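Local coordinates for lipase (Photobacterium sp. M37, PDB 2ORY), which probably hydrolyses the ester bonds of triacylglycerols, as a cold-adapted lipase of the class 3 family within the alpha/beta hydrolases, at residues I201-A207 with Q227-I231; L153-N157 with V193-Q197; S260-L264 with L301-Q307; F206-T210 with D236-W242; I231-D236 with Q311-Y316. One frame throughout, in Å; residues are numbered along the deposited sequence.

Contact 1: I201-A207 with Q227-I231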
# COMPACT_ATOMS: atom_id res chain seq x y z
N ILE A 201 -14.99 3.97 -8.25
CA ILE A 201 -13.66 3.79 -7.69
C ILE A 201 -13.65 3.78 -6.17
O ILE A 201 -14.13 4.71 -5.53
CB ILE A 201 -12.72 4.93 -8.17
CG1 ILE A 201 -12.63 4.92 -9.70
CG2 ILE A 201 -11.33 4.78 -7.50
CD1 ILE A 201 -11.80 6.04 -10.30
N SER A 202 -13.08 2.73 -5.60
CA SER A 202 -12.96 2.61 -4.15
C SER A 202 -11.54 2.15 -3.83
O SER A 202 -10.82 1.67 -4.71
CB SER A 202 -13.93 1.58 -3.61
OG SER A 202 -13.70 0.36 -4.29
N THR A 203 -11.15 2.27 -2.58
CA THR A 203 -9.82 1.84 -2.19
C THR A 203 -9.76 1.36 -0.75
O THR A 203 -10.37 1.95 0.14
CB THR A 203 -8.78 2.97 -2.40
OG1 THR A 203 -7.49 2.51 -2.01
CG2 THR A 203 -9.15 4.20 -1.58
N ILE A 204 -9.02 0.27 -0.54
CA ILE A 204 -8.82 -0.30 0.78
C ILE A 204 -7.31 -0.42 0.99
O ILE A 204 -6.71 -1.45 0.68
CB ILE A 204 -9.51 -1.69 0.93
CG1 ILE A 204 -11.02 -1.52 0.77
CG2 ILE A 204 -9.26 -2.26 2.33
CD1 ILE A 204 -11.81 -2.82 0.94
N PRO A 205 -6.68 0.64 1.49
CA PRO A 205 -5.24 0.66 1.73
C PRO A 205 -4.88 0.21 3.14
O PRO A 205 -5.44 0.72 4.11
CB PRO A 205 -4.88 2.12 1.50
CG PRO A 205 -6.08 2.82 2.09
CD PRO A 205 -7.27 1.99 1.63
N PHE A 206 -3.94 -0.72 3.25
CA PHE A 206 -3.49 -1.24 4.54
C PHE A 206 -2.14 -0.68 4.97
O PHE A 206 -1.27 -0.41 4.13
CB PHE A 206 -3.33 -2.77 4.50
CG PHE A 206 -4.59 -3.52 4.18
CD1 PHE A 206 -5.02 -3.67 2.86
CD2 PHE A 206 -5.37 -4.07 5.20
CE1 PHE A 206 -6.21 -4.35 2.56
CE2 PHE A 206 -6.56 -4.74 4.91
CZ PHE A 206 -6.98 -4.88 3.58
N ALA A 207 -1.98 -0.49 6.27
CA ALA A 207 -0.70 -0.11 6.86
C ALA A 207 0.12 0.97 6.16
O ALA A 207 1.35 0.91 6.14
CB ALA A 207 0.14 -1.37 6.98
N GLN A 227 -16.07 5.29 0.22
CA GLN A 227 -15.39 4.42 -0.74
C GLN A 227 -13.94 4.12 -0.36
O GLN A 227 -13.23 3.46 -1.12
CB GLN A 227 -15.48 5.02 -2.14
CG GLN A 227 -16.91 5.12 -2.61
CD GLN A 227 -17.55 3.76 -2.80
OE1 GLN A 227 -17.30 3.07 -3.80
NE2 GLN A 227 -18.38 3.36 -1.85
N CYS A 228 -13.50 4.62 0.79
CA CYS A 228 -12.16 4.30 1.28
C CYS A 228 -12.23 3.73 2.69
O CYS A 228 -12.81 4.35 3.60
CB CYS A 228 -11.21 5.51 1.30
SG CYS A 228 -9.58 5.16 2.14
N THR A 229 -11.66 2.55 2.86
CA THR A 229 -11.59 1.92 4.17
C THR A 229 -10.11 1.78 4.51
O THR A 229 -9.43 0.92 3.98
CB THR A 229 -12.24 0.52 4.16
OG1 THR A 229 -13.63 0.65 3.84
CG2 THR A 229 -12.11 -0.17 5.54
N ARG A 230 -9.62 2.66 5.38
CA ARG A 230 -8.21 2.66 5.78
C ARG A 230 -8.00 1.70 6.94
O ARG A 230 -8.50 1.92 8.04
CB ARG A 230 -7.80 4.08 6.20
CG ARG A 230 -6.47 4.56 5.64
CD ARG A 230 -5.49 4.88 6.73
NE ARG A 230 -6.02 5.79 7.74
CZ ARG A 230 -5.46 5.95 8.94
NH1 ARG A 230 -4.36 5.27 9.25
NH2 ARG A 230 -6.00 6.78 9.82
N ILE A 231 -7.24 0.64 6.71
CA ILE A 231 -7.01 -0.35 7.75
C ILE A 231 -5.59 -0.29 8.30
O ILE A 231 -4.62 -0.51 7.59
CB ILE A 231 -7.35 -1.77 7.21
CG1 ILE A 231 -8.83 -1.79 6.78
CG2 ILE A 231 -7.08 -2.83 8.27
CD1 ILE A 231 -9.34 -3.11 6.22

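Contact 2: L153-N157 with V193-Q197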
# COMPACT_ATOMS: atom_id res chain seq x y z
N LEU A 153 -3.35 3.64 -17.29
CA LEU A 153 -4.41 4.48 -17.82
C LEU A 153 -4.83 4.04 -19.23
O LEU A 153 -6.03 3.94 -19.53
CB LEU A 153 -3.98 5.96 -17.82
CG LEU A 153 -5.03 6.97 -18.29
CD1 LEU A 153 -6.32 6.76 -17.53
CD2 LEU A 153 -4.50 8.39 -18.09
N GLN A 154 -3.86 3.78 -20.10
CA GLN A 154 -4.18 3.32 -21.44
C GLN A 154 -4.93 1.99 -21.38
O GLN A 154 -5.92 1.79 -22.10
CB GLN A 154 -2.90 3.16 -22.26
CG GLN A 154 -2.15 4.48 -22.48
CD GLN A 154 -0.76 4.28 -23.05
OE1 GLN A 154 -0.18 3.20 -22.92
NE2 GLN A 154 -0.21 5.32 -23.67
N PHE A 155 -4.49 1.08 -20.51
CA PHE A 155 -5.16 -0.22 -20.39
C PHE A 155 -6.63 -0.10 -19.96
O PHE A 155 -7.51 -0.75 -20.53
CB PHE A 155 -4.43 -1.12 -19.38
CG PHE A 155 -5.14 -2.42 -19.10
CD1 PHE A 155 -5.13 -3.45 -20.03
CD2 PHE A 155 -5.87 -2.59 -17.93
CE1 PHE A 155 -5.82 -4.62 -19.80
CE2 PHE A 155 -6.57 -3.76 -17.69
CZ PHE A 155 -6.55 -4.78 -18.62
N LEU A 156 -6.89 0.71 -18.94
CA LEU A 156 -8.24 0.89 -18.45
C LEU A 156 -9.13 1.51 -19.53
O LEU A 156 -10.24 1.03 -19.77
CB LEU A 156 -8.25 1.78 -17.20
CG LEU A 156 -7.53 1.29 -15.93
CD1 LEU A 156 -7.52 2.41 -14.88
CD2 LEU A 156 -8.21 0.03 -15.38
N ASN A 157 -8.64 2.56 -20.18
CA ASN A 157 -9.43 3.21 -21.22
C ASN A 157 -9.74 2.26 -22.36
O ASN A 157 -10.83 2.29 -22.93
CB ASN A 157 -8.71 4.46 -21.73
CG ASN A 157 -8.98 5.68 -20.86
OD1 ASN A 157 -10.13 6.02 -20.61
ND2 ASN A 157 -7.92 6.33 -20.39
N VAL A 193 -12.59 13.15 -18.04
CA VAL A 193 -11.62 13.81 -18.89
C VAL A 193 -10.75 12.78 -19.58
O VAL A 193 -10.67 12.76 -20.80
CB VAL A 193 -10.68 14.72 -18.09
CG1 VAL A 193 -9.68 15.39 -19.03
CG2 VAL A 193 -11.50 15.74 -17.33
N LYS A 194 -10.12 11.92 -18.79
CA LYS A 194 -9.24 10.92 -19.35
C LYS A 194 -9.63 9.53 -18.91
O LYS A 194 -8.94 8.56 -19.22
CB LYS A 194 -7.80 11.22 -18.93
CG LYS A 194 -7.32 12.60 -19.28
CD LYS A 194 -5.87 12.75 -18.88
CE LYS A 194 -5.30 14.11 -19.26
NZ LYS A 194 -3.86 14.21 -18.85
N LEU A 195 -10.73 9.44 -18.18
CA LEU A 195 -11.21 8.15 -17.69
C LEU A 195 -12.73 8.19 -17.66
O LEU A 195 -13.32 9.22 -17.35
CB LEU A 195 -10.70 7.89 -16.26
CG LEU A 195 -10.06 6.54 -15.87
CD1 LEU A 195 -10.28 6.27 -14.37
CD2 LEU A 195 -10.63 5.40 -16.70
N SER A 196 -13.38 7.06 -17.97
CA SER A 196 -14.84 7.02 -17.95
C SER A 196 -15.37 7.47 -16.60
O SER A 196 -14.84 7.10 -15.55
CB SER A 196 -15.36 5.61 -18.22
OG SER A 196 -16.78 5.54 -18.03
N GLN A 197 -16.42 8.28 -16.64
CA GLN A 197 -17.03 8.79 -15.42
C GLN A 197 -17.95 7.71 -14.84
O GLN A 197 -18.39 7.80 -13.70
CB GLN A 197 -17.84 10.06 -15.74
CG GLN A 197 -18.41 10.80 -14.51
CD GLN A 197 -17.37 11.60 -13.72
OE1 GLN A 197 -16.87 12.63 -14.19
NE2 GLN A 197 -17.05 11.13 -12.51
O HOH W 1 -12.36 4.84 -19.23

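Contact 3: S260-L264 with L301-Q307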
# COMPACT_ATOMS: atom_id res chain seq x y z
N SER A 260 7.78 -4.57 27.53
CA SER A 260 8.50 -3.32 27.27
C SER A 260 9.60 -3.51 26.24
O SER A 260 10.70 -3.95 26.57
CB SER A 260 9.12 -2.79 28.57
OG SER A 260 9.93 -1.66 28.32
N VAL A 261 9.29 -3.17 24.99
CA VAL A 261 10.25 -3.28 23.90
C VAL A 261 10.61 -1.87 23.44
O VAL A 261 9.80 -1.19 22.84
CB VAL A 261 9.63 -4.05 22.74
CG1 VAL A 261 10.49 -3.91 21.49
CG2 VAL A 261 9.50 -5.49 23.12
N LYS A 262 11.84 -1.45 23.72
CA LYS A 262 12.25 -0.10 23.34
C LYS A 262 13.21 -0.02 22.17
O LYS A 262 14.01 -0.93 21.93
CB LYS A 262 12.87 0.62 24.54
CG LYS A 262 12.06 0.51 25.82
CD LYS A 262 12.81 1.14 26.99
CE LYS A 262 12.29 0.60 28.31
NZ LYS A 262 12.40 -0.89 28.35
N PRO A 263 13.16 1.09 21.42
CA PRO A 263 14.02 1.34 20.25
C PRO A 263 15.47 1.62 20.67
O PRO A 263 15.71 2.30 21.68
CB PRO A 263 13.38 2.57 19.61
CG PRO A 263 12.87 3.34 20.84
CD PRO A 263 12.27 2.24 21.68
N LEU A 264 16.42 1.10 19.90
CA LEU A 264 17.83 1.34 20.17
C LEU A 264 18.07 2.82 19.91
O LEU A 264 17.26 3.49 19.27
CB LEU A 264 18.73 0.51 19.23
CG LEU A 264 18.60 -1.01 19.42
CD1 LEU A 264 19.34 -1.77 18.30
CD2 LEU A 264 19.13 -1.39 20.82
N LEU A 301 9.14 -11.31 20.86
CA LEU A 301 9.98 -10.43 20.06
C LEU A 301 10.37 -9.19 20.84
O LEU A 301 9.68 -8.17 20.78
CB LEU A 301 9.24 -10.05 18.77
CG LEU A 301 8.51 -11.21 18.06
CD1 LEU A 301 7.85 -10.71 16.80
CD2 LEU A 301 9.50 -12.33 17.73
N ILE A 302 11.50 -9.27 21.55
CA ILE A 302 11.93 -8.16 22.39
C ILE A 302 12.72 -7.05 21.73
O ILE A 302 13.09 -6.09 22.40
CB ILE A 302 12.76 -8.66 23.59
CG1 ILE A 302 14.10 -9.21 23.08
CG2 ILE A 302 11.99 -9.73 24.36
CD1 ILE A 302 15.07 -9.60 24.16
N GLU A 303 13.01 -7.19 20.44
CA GLU A 303 13.74 -6.12 19.75
C GLU A 303 12.75 -5.27 18.97
O GLU A 303 11.95 -5.79 18.19
CB GLU A 303 14.78 -6.70 18.78
CG GLU A 303 15.84 -7.53 19.47
CD GLU A 303 16.79 -8.15 18.49
OE1 GLU A 303 17.63 -7.40 17.94
OE2 GLU A 303 16.71 -9.39 18.28
N TYR A 304 12.80 -3.97 19.21
CA TYR A 304 11.94 -2.99 18.54
C TYR A 304 11.74 -3.28 17.03
O TYR A 304 10.62 -3.48 16.57
CB TYR A 304 12.54 -1.59 18.73
CG TYR A 304 11.62 -0.44 18.38
CD1 TYR A 304 10.62 -0.00 19.26
CD2 TYR A 304 11.74 0.20 17.15
CE1 TYR A 304 9.76 1.06 18.91
CE2 TYR A 304 10.88 1.25 16.79
CZ TYR A 304 9.90 1.67 17.67
OH TYR A 304 9.07 2.70 17.29
N LEU A 305 12.83 -3.32 16.27
CA LEU A 305 12.71 -3.57 14.83
C LEU A 305 12.04 -4.90 14.48
O LEU A 305 11.34 -5.00 13.47
CB LEU A 305 14.09 -3.51 14.18
CG LEU A 305 14.75 -2.13 14.23
CD1 LEU A 305 16.09 -2.16 13.60
CD2 LEU A 305 13.89 -1.13 13.52
N VAL A 306 12.26 -5.93 15.30
CA VAL A 306 11.66 -7.23 15.05
C VAL A 306 10.16 -7.14 15.36
O VAL A 306 9.32 -7.60 14.57
CB VAL A 306 12.36 -8.33 15.92
CG1 VAL A 306 11.77 -9.70 15.61
CG2 VAL A 306 13.87 -8.35 15.63
N GLN A 307 9.82 -6.54 16.49
CA GLN A 307 8.43 -6.36 16.91
C GLN A 307 7.69 -5.52 15.85
O GLN A 307 6.52 -5.75 15.54
CB GLN A 307 8.39 -5.62 18.25
CG GLN A 307 7.00 -5.36 18.79
CD GLN A 307 6.35 -6.61 19.35
OE1 GLN A 307 5.22 -6.94 19.03
NE2 GLN A 307 7.09 -7.32 20.21
O HOH W 2 14.98 -2.81 20.56

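Contact 4: F206-T210 with D236-W242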
# COMPACT_ATOMS: atom_id res chain seq x y z
N PHE A 206 -3.94 -0.72 3.25
CA PHE A 206 -3.49 -1.24 4.54
C PHE A 206 -2.14 -0.68 4.97
O PHE A 206 -1.27 -0.41 4.13
CB PHE A 206 -3.33 -2.77 4.50
CG PHE A 206 -4.59 -3.52 4.18
CD1 PHE A 206 -5.02 -3.67 2.86
CD2 PHE A 206 -5.37 -4.07 5.20
CE1 PHE A 206 -6.21 -4.35 2.56
CE2 PHE A 206 -6.56 -4.74 4.91
CZ PHE A 206 -6.98 -4.88 3.58
N ALA A 207 -1.98 -0.49 6.27
CA ALA A 207 -0.70 -0.11 6.86
C ALA A 207 0.12 0.97 6.16
O ALA A 207 1.35 0.91 6.14
CB ALA A 207 0.14 -1.37 6.98
N GLY A 208 -0.55 1.97 5.62
CA GLY A 208 0.18 2.99 4.90
C GLY A 208 0.53 4.23 5.67
O GLY A 208 -0.20 4.66 6.57
N PRO A 209 1.70 4.82 5.35
CA PRO A 209 2.11 6.05 6.04
C PRO A 209 1.36 7.19 5.32
O PRO A 209 0.69 6.94 4.33
CB PRO A 209 3.60 6.10 5.79
CG PRO A 209 3.73 5.51 4.39
CD PRO A 209 2.75 4.33 4.45
N THR A 210 1.50 8.42 5.82
CA THR A 210 0.84 9.58 5.23
C THR A 210 1.44 9.97 3.89
O THR A 210 2.64 10.23 3.79
CB THR A 210 0.96 10.84 6.14
OG1 THR A 210 2.33 11.07 6.45
CG2 THR A 210 0.17 10.66 7.46
N ASP A 236 1.26 -1.05 14.73
CA ASP A 236 2.12 -1.00 13.55
C ASP A 236 2.64 0.44 13.50
O ASP A 236 1.86 1.38 13.43
CB ASP A 236 1.31 -1.32 12.29
CG ASP A 236 2.13 -1.19 11.01
OD1 ASP A 236 3.37 -1.03 11.08
OD2 ASP A 236 1.53 -1.25 9.92
N ILE A 237 3.96 0.61 13.55
CA ILE A 237 4.54 1.96 13.52
C ILE A 237 4.43 2.69 12.17
O ILE A 237 4.36 3.92 12.15
CB ILE A 237 6.05 1.97 13.93
CG1 ILE A 237 6.86 1.13 12.95
CG2 ILE A 237 6.24 1.45 15.36
CD1 ILE A 237 8.33 1.10 13.25
N VAL A 238 4.40 1.97 11.06
CA VAL A 238 4.35 2.61 9.74
C VAL A 238 3.31 3.72 9.54
O VAL A 238 3.65 4.81 9.09
CB VAL A 238 4.19 1.56 8.66
CG1 VAL A 238 3.99 2.21 7.29
CG2 VAL A 238 5.43 0.70 8.68
N PRO A 239 2.04 3.44 9.86
CA PRO A 239 1.01 4.47 9.70
C PRO A 239 1.28 5.68 10.58
O PRO A 239 0.63 6.71 10.40
CB PRO A 239 -0.27 3.76 10.14
CG PRO A 239 -0.01 2.37 9.74
CD PRO A 239 1.41 2.15 10.19
N TYR A 240 2.20 5.56 11.53
CA TYR A 240 2.51 6.68 12.44
C TYR A 240 3.38 7.79 11.85
O TYR A 240 3.68 8.77 12.53
CB TYR A 240 3.17 6.20 13.73
CG TYR A 240 2.22 5.56 14.74
CD1 TYR A 240 1.70 4.28 14.52
CD2 TYR A 240 1.88 6.22 15.92
CE1 TYR A 240 0.87 3.67 15.44
CE2 TYR A 240 1.03 5.61 16.87
CZ TYR A 240 0.53 4.34 16.62
OH TYR A 240 -0.30 3.71 17.52
N ALA A 241 3.81 7.62 10.60
CA ALA A 241 4.61 8.62 9.91
C ALA A 241 3.71 9.19 8.82
O ALA A 241 2.91 8.45 8.23
CB ALA A 241 5.83 7.97 9.28
N TRP A 242 3.82 10.48 8.52
CA TRP A 242 4.75 11.40 9.15
C TRP A 242 4.05 12.53 9.93
O TRP A 242 4.60 13.61 10.09
CB TRP A 242 5.65 12.02 8.08
CG TRP A 242 6.76 11.13 7.62
CD1 TRP A 242 8.05 11.11 8.09
CD2 TRP A 242 6.70 10.15 6.59
NE1 TRP A 242 8.79 10.19 7.41
CE2 TRP A 242 7.99 9.57 6.48
CE3 TRP A 242 5.69 9.69 5.74
CZ2 TRP A 242 8.29 8.57 5.55
CZ3 TRP A 242 5.98 8.69 4.81
CH2 TRP A 242 7.27 8.14 4.73

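Contact 5: I231-D236 with Q311-Y316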
# COMPACT_ATOMS: atom_id res chain seq x y z
N ILE A 231 -7.24 0.64 6.71
CA ILE A 231 -7.01 -0.35 7.75
C ILE A 231 -5.59 -0.29 8.30
O ILE A 231 -4.62 -0.51 7.59
CB ILE A 231 -7.35 -1.77 7.21
CG1 ILE A 231 -8.83 -1.79 6.78
CG2 ILE A 231 -7.08 -2.83 8.27
CD1 ILE A 231 -9.34 -3.11 6.22
N ALA A 232 -5.49 0.07 9.59
CA ALA A 232 -4.21 0.17 10.29
C ALA A 232 -4.25 -0.56 11.63
O ALA A 232 -5.24 -0.48 12.36
CB ALA A 232 -3.85 1.60 10.53
N ASN A 233 -3.16 -1.25 11.93
CA ASN A 233 -2.97 -1.98 13.18
C ASN A 233 -2.47 -0.92 14.18
O ASN A 233 -1.56 -0.16 13.86
CB ASN A 233 -1.93 -3.10 12.95
CG ASN A 233 -1.40 -3.74 14.25
OD1 ASN A 233 -1.81 -3.40 15.36
ND2 ASN A 233 -0.47 -4.68 14.09
N SER A 234 -3.07 -0.84 15.36
CA SER A 234 -2.65 0.17 16.33
C SER A 234 -1.18 0.06 16.76
O SER A 234 -0.57 1.06 17.17
CB SER A 234 -3.54 0.12 17.59
OG SER A 234 -3.41 -1.12 18.27
N LEU A 235 -0.61 -1.13 16.68
CA LEU A 235 0.78 -1.28 17.09
C LEU A 235 1.77 -1.29 15.93
O LEU A 235 2.96 -1.51 16.12
CB LEU A 235 0.96 -2.54 17.94
CG LEU A 235 0.16 -2.65 19.24
CD1 LEU A 235 0.54 -3.97 19.92
CD2 LEU A 235 0.44 -1.47 20.17
N ASP A 236 1.26 -1.05 14.73
CA ASP A 236 2.12 -1.00 13.55
C ASP A 236 2.64 0.44 13.50
O ASP A 236 1.86 1.38 13.43
CB ASP A 236 1.31 -1.32 12.29
CG ASP A 236 2.13 -1.19 11.01
OD1 ASP A 236 3.37 -1.03 11.08
OD2 ASP A 236 1.53 -1.25 9.92
N GLN A 311 4.41 -6.67 13.59
CA GLN A 311 3.16 -5.94 13.61
C GLN A 311 2.76 -5.44 12.23
O GLN A 311 1.57 -5.42 11.90
CB GLN A 311 3.25 -4.77 14.58
CG GLN A 311 3.45 -5.14 16.05
CD GLN A 311 2.28 -5.91 16.64
OE1 GLN A 311 1.13 -5.76 16.20
NE2 GLN A 311 2.55 -6.73 17.65
N HIS A 312 3.74 -5.07 11.42
CA HIS A 312 3.49 -4.54 10.07
C HIS A 312 3.11 -5.59 9.05
O HIS A 312 2.24 -5.36 8.21
CB HIS A 312 4.72 -3.80 9.58
CG HIS A 312 4.52 -3.05 8.30
ND1 HIS A 312 3.48 -2.16 8.11
CD2 HIS A 312 5.28 -2.98 7.18
CE1 HIS A 312 3.62 -1.57 6.94
NE2 HIS A 312 4.70 -2.05 6.35
N VAL A 313 3.76 -6.74 9.13
CA VAL A 313 3.53 -7.79 8.16
C VAL A 313 2.65 -8.91 8.66
O VAL A 313 1.69 -9.29 7.98
CB VAL A 313 4.87 -8.37 7.67
CG1 VAL A 313 4.66 -9.45 6.62
CG2 VAL A 313 5.69 -7.25 7.10
N VAL A 314 2.95 -9.43 9.84
CA VAL A 314 2.14 -10.52 10.36
C VAL A 314 0.84 -10.02 10.99
O VAL A 314 -0.19 -10.68 10.92
CB VAL A 314 2.93 -11.35 11.41
CG1 VAL A 314 2.14 -12.58 11.80
CG2 VAL A 314 4.25 -11.77 10.84
N GLY A 315 0.91 -8.83 11.58
CA GLY A 315 -0.22 -8.24 12.26
C GLY A 315 -1.56 -8.24 11.55
O GLY A 315 -2.58 -8.67 12.12
N TYR A 316 -1.58 -7.77 10.31
CA TYR A 316 -2.81 -7.69 9.55
C TYR A 316 -3.53 -9.02 9.33
O TYR A 316 -4.70 -9.15 9.69
CB TYR A 316 -2.57 -6.94 8.24
CG TYR A 316 -2.15 -5.50 8.52
CD1 TYR A 316 -0.86 -5.19 8.93
CD2 TYR A 316 -3.10 -4.47 8.53
CE1 TYR A 316 -0.51 -3.89 9.36
CE2 TYR A 316 -2.76 -3.17 8.96
CZ TYR A 316 -1.46 -2.89 9.38
OH TYR A 316 -1.14 -1.62 9.82

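Contact 1: I201-A207 with Q227-I231
The ring of Phe206 and the branched side chain of Ile231 lie side by side, leaving neighbouring parallel stretches of chain in the same direction. Ile231 CD1 meets the ring obliquely, 3.5 Å from Phe206 CE2, while CB and CG2 of Ile231 lie alongside CD2. Because CG1 of Ile231 stands anti to its own carbonyl carbon (chi1 -60°) and the chain is extended beyond it, CD1 also comes within 4.0 Å of Ile204 CG2. Ile204 and Thr229 run side by side on this same face, where helix 5-15 covers Ile204 and Phe206. Pro205 and Arg230, on the other face, cross at about a right angle with their CG atoms 4.0 Å apart. There, too, Thr203 CG2 rests 3.8 Å from Cys228 CB; the guanidinium of Arg230 continues to Lys287 O, and helix 175-189 backs Thr203 and Pro205. The backbones are joined by four bonds, starting with Thr203 N to Gln227 O at 2.8 Å and ending with Ala207 N to Ile231 O at 3.0 Å. One place in the series has no N-H to offer: Thr229 O faces Pro205 CD at 3.4 Å. Segment 227-231 thus runs parallel to the edge strand 199-206 and extends, irregularly, the central sheet of an alpha/beta hydrolase.

Contact 2: L153-N157 with V193-Q197
Asn157 turns its CG away from its own carbonyl carbon (chi1 -84°), and this swings the amide off the helix toward Lys194 and Leu195. One turn earlier Leu153 holds CG anti to its backbone N (chi1 -177°), which sends CD1 to the same place. The amide nitrogen does the gripping: Asn157 ND2 donates to Lys194 O at 2.7 Å, nearly in line with the carbonyl and with that oxygen almost in the amide plane. A second, weak bond from ND2 goes back to Leu153 O at 3.2 Å, so the NH2 group is shared between the loop and the helix's own backbone. The other end of the amide works through water: Asn157 OD1 accepts from a water at 2.9 Å, and that water accepts from Ser196 N at 2.7 Å. Lys194 O directly and Ser196 N through the water are thus both tied to one side chain, which helps fix the rotation of the amide. Beside this polar bridge Leu153 CD1 lies 3.6 Å from Lys194 O and 4.1 Å from Leu195 CG, the two leucines crossing obliquely. Leu195 CD2 reaches the CB of Leu156 more loosely, at 4.4 Å. Leu187 of helix 175-189 touches both Leu156 and Leu195, and Trp186 touches Leu153; Ser196 OG turns elsewhere, to Gly164 O. The arrangement joins helix 152-160 to the return loop of the beta-alpha-beta crossover formed by strand 166-173, helix 175-189 and strand 199-206, within the layered architecture of the alpha/beta hydrolase fold.

Contact 3: S260-L264 with L301-Q307
Tyr304 lies against Pro263 along most of its side chain, beginning at CB, which is 3.6 Å from Lys262 O. The next atom, CG, is anti to the backbone N (chi1 -167°), which sets the ring along Pro263, and sits 3.5 Å from Pro263 CA. On one flank of the ring CD1 meets Pro263 N and, at 3.7 Å, Pro263 CD. Pro263 CB stands 3.6 Å from the ring centroid and 9° off the normal, a CH-pi contact that lays the proline over one face of the ring. Val261 O, by contrast, comes in at the ring edge, near its plane. This is the first turn of helix 304-319, with Glu303 in the N-cap position, and the N-H of Tyr304 is satisfied by a water 2.8 Å from Tyr304 N, which in turn donates to Lys262 O. Val261 CG1 presses on the same nitrogen, 3.2 Å from Tyr304 N, while its other methyl, CG2, faces Leu301 O. At the tip of the tyrosine the hydroxyl leaves both segments and bonds to Leu250 O, and Tyr254 meets the ring with planes about 55° apart.

Contact 4: F206-T210 with D236-W242
Thr210 OG1 accepts a short, fairly straight bond from Trp242 N, 2.6 Å long with 164° at the hydrogen. The hydroxyl occupies the position between backbone N and carbonyl carbon (chi1 54°), which holds it beside its own N-H. That N-H is used at the same time: Thr210 N donates to Ala241 O at 2.8 Å, in the carbonyl plane and on a lone pair. The peptide bond between Ala241 and Trp242 is cis, so its C=O and N-H lie on the same side and one threonine can engage both. The indole then carries its edge toward Thr210, with CE3 of Trp242 3.7 Å from Thr210 OG1. Pro209 runs alongside the tryptophan, its CB 3.7 Å from Trp242 CZ3, and its CD touches Val238 CG1 at 3.8 Å. Loops like these, at the C-terminal ends of the strands, hold the catalytic residues of alpha/beta hydrolases. Here Asp236, probably the acid of a Ser-His-Asp triad, closes an Asx turn: its OD1 accepts from Val238 N, which comes from above the carboxylate plane. Its OD2 lies 3.3 Å from Ala207 CB and has its bonding partners on helix 304-319. Val238, with CG1 anti to its backbone N, sets that methyl against Ala207 O. Further along, Pro239 CA points a C-H at Gly208 O, 3.4 Å away, and Gln285 NE2 bonds to Pro239 O and weakly to Gly208 O.

Contact 5: I231-D236 with Q311-Y316
Asp236 and His312 are joined by a hydrogen bond from His312 ND1 to Asp236 OD2, 2.8 Å long, with the oxygen close to the imidazole plane. The histidine meets OD2 on the syn side but somewhat out of the carboxylate plane, which stands 49° from the ring. Tyr316 OH supplies the second donor, 2.7 Å from Asp236 OD2, on the anti lone pair, its ring turned 79° to the carboxylate. The phenol hydroxyl also accepts from Asn233 N at 2.9 Å and so links backbone to carboxylate. Amide bonds form a second group: with CG anti to its backbone N (chi1 167°), Asn233 ND2 reaches Gln311 and donates to OE1 at 2.9 Å, in the carbonyl plane, and to Gln311 O at 3.1 Å, tilted out of it. Asn233 OD1 accepts from Leu235 N, an Asx turn within a type I beta turn. Apolar contacts are few. Leu235 CB packs alongside Gln311, and Ile231 CG2 sits 4.3 Å from Tyr316 CD2. The set probably positions the acid and histidine of the lipase triad, since His312 NE2 bonds to Ser174 OG at the nucleophile elbow. Helix 304-319 thus faces the loop that follows helix 214-224, with His173, at the end of strand 166-173, edge-to-face on Tyr316, and with Leu10 and Tyr14 of helix 5-15 touching the same tyrosine.

In the fold
Contact 2 closes before contact 1 opens, and its segment 193-197 leads almost directly into strand 199-206, the edge strand of the mixed sheet. Contacts 1 and 4 share Phe206 and Ala207 at the end of that strand, with centres about 13 Å apart; contacts 4 and 5 share Asp236 and lie closer, their centres about 9 Å apart. Contact 3 is nested inside the loop that contact 5 closes, both using helix 304-319. Contacts 2 and 3 have centres about 46 Å apart, on opposite sides of the chain's centre. Contacts 1, 4 and 5 thus gather around the probable triad, while contacts 2 and 3 lie toward the periphery.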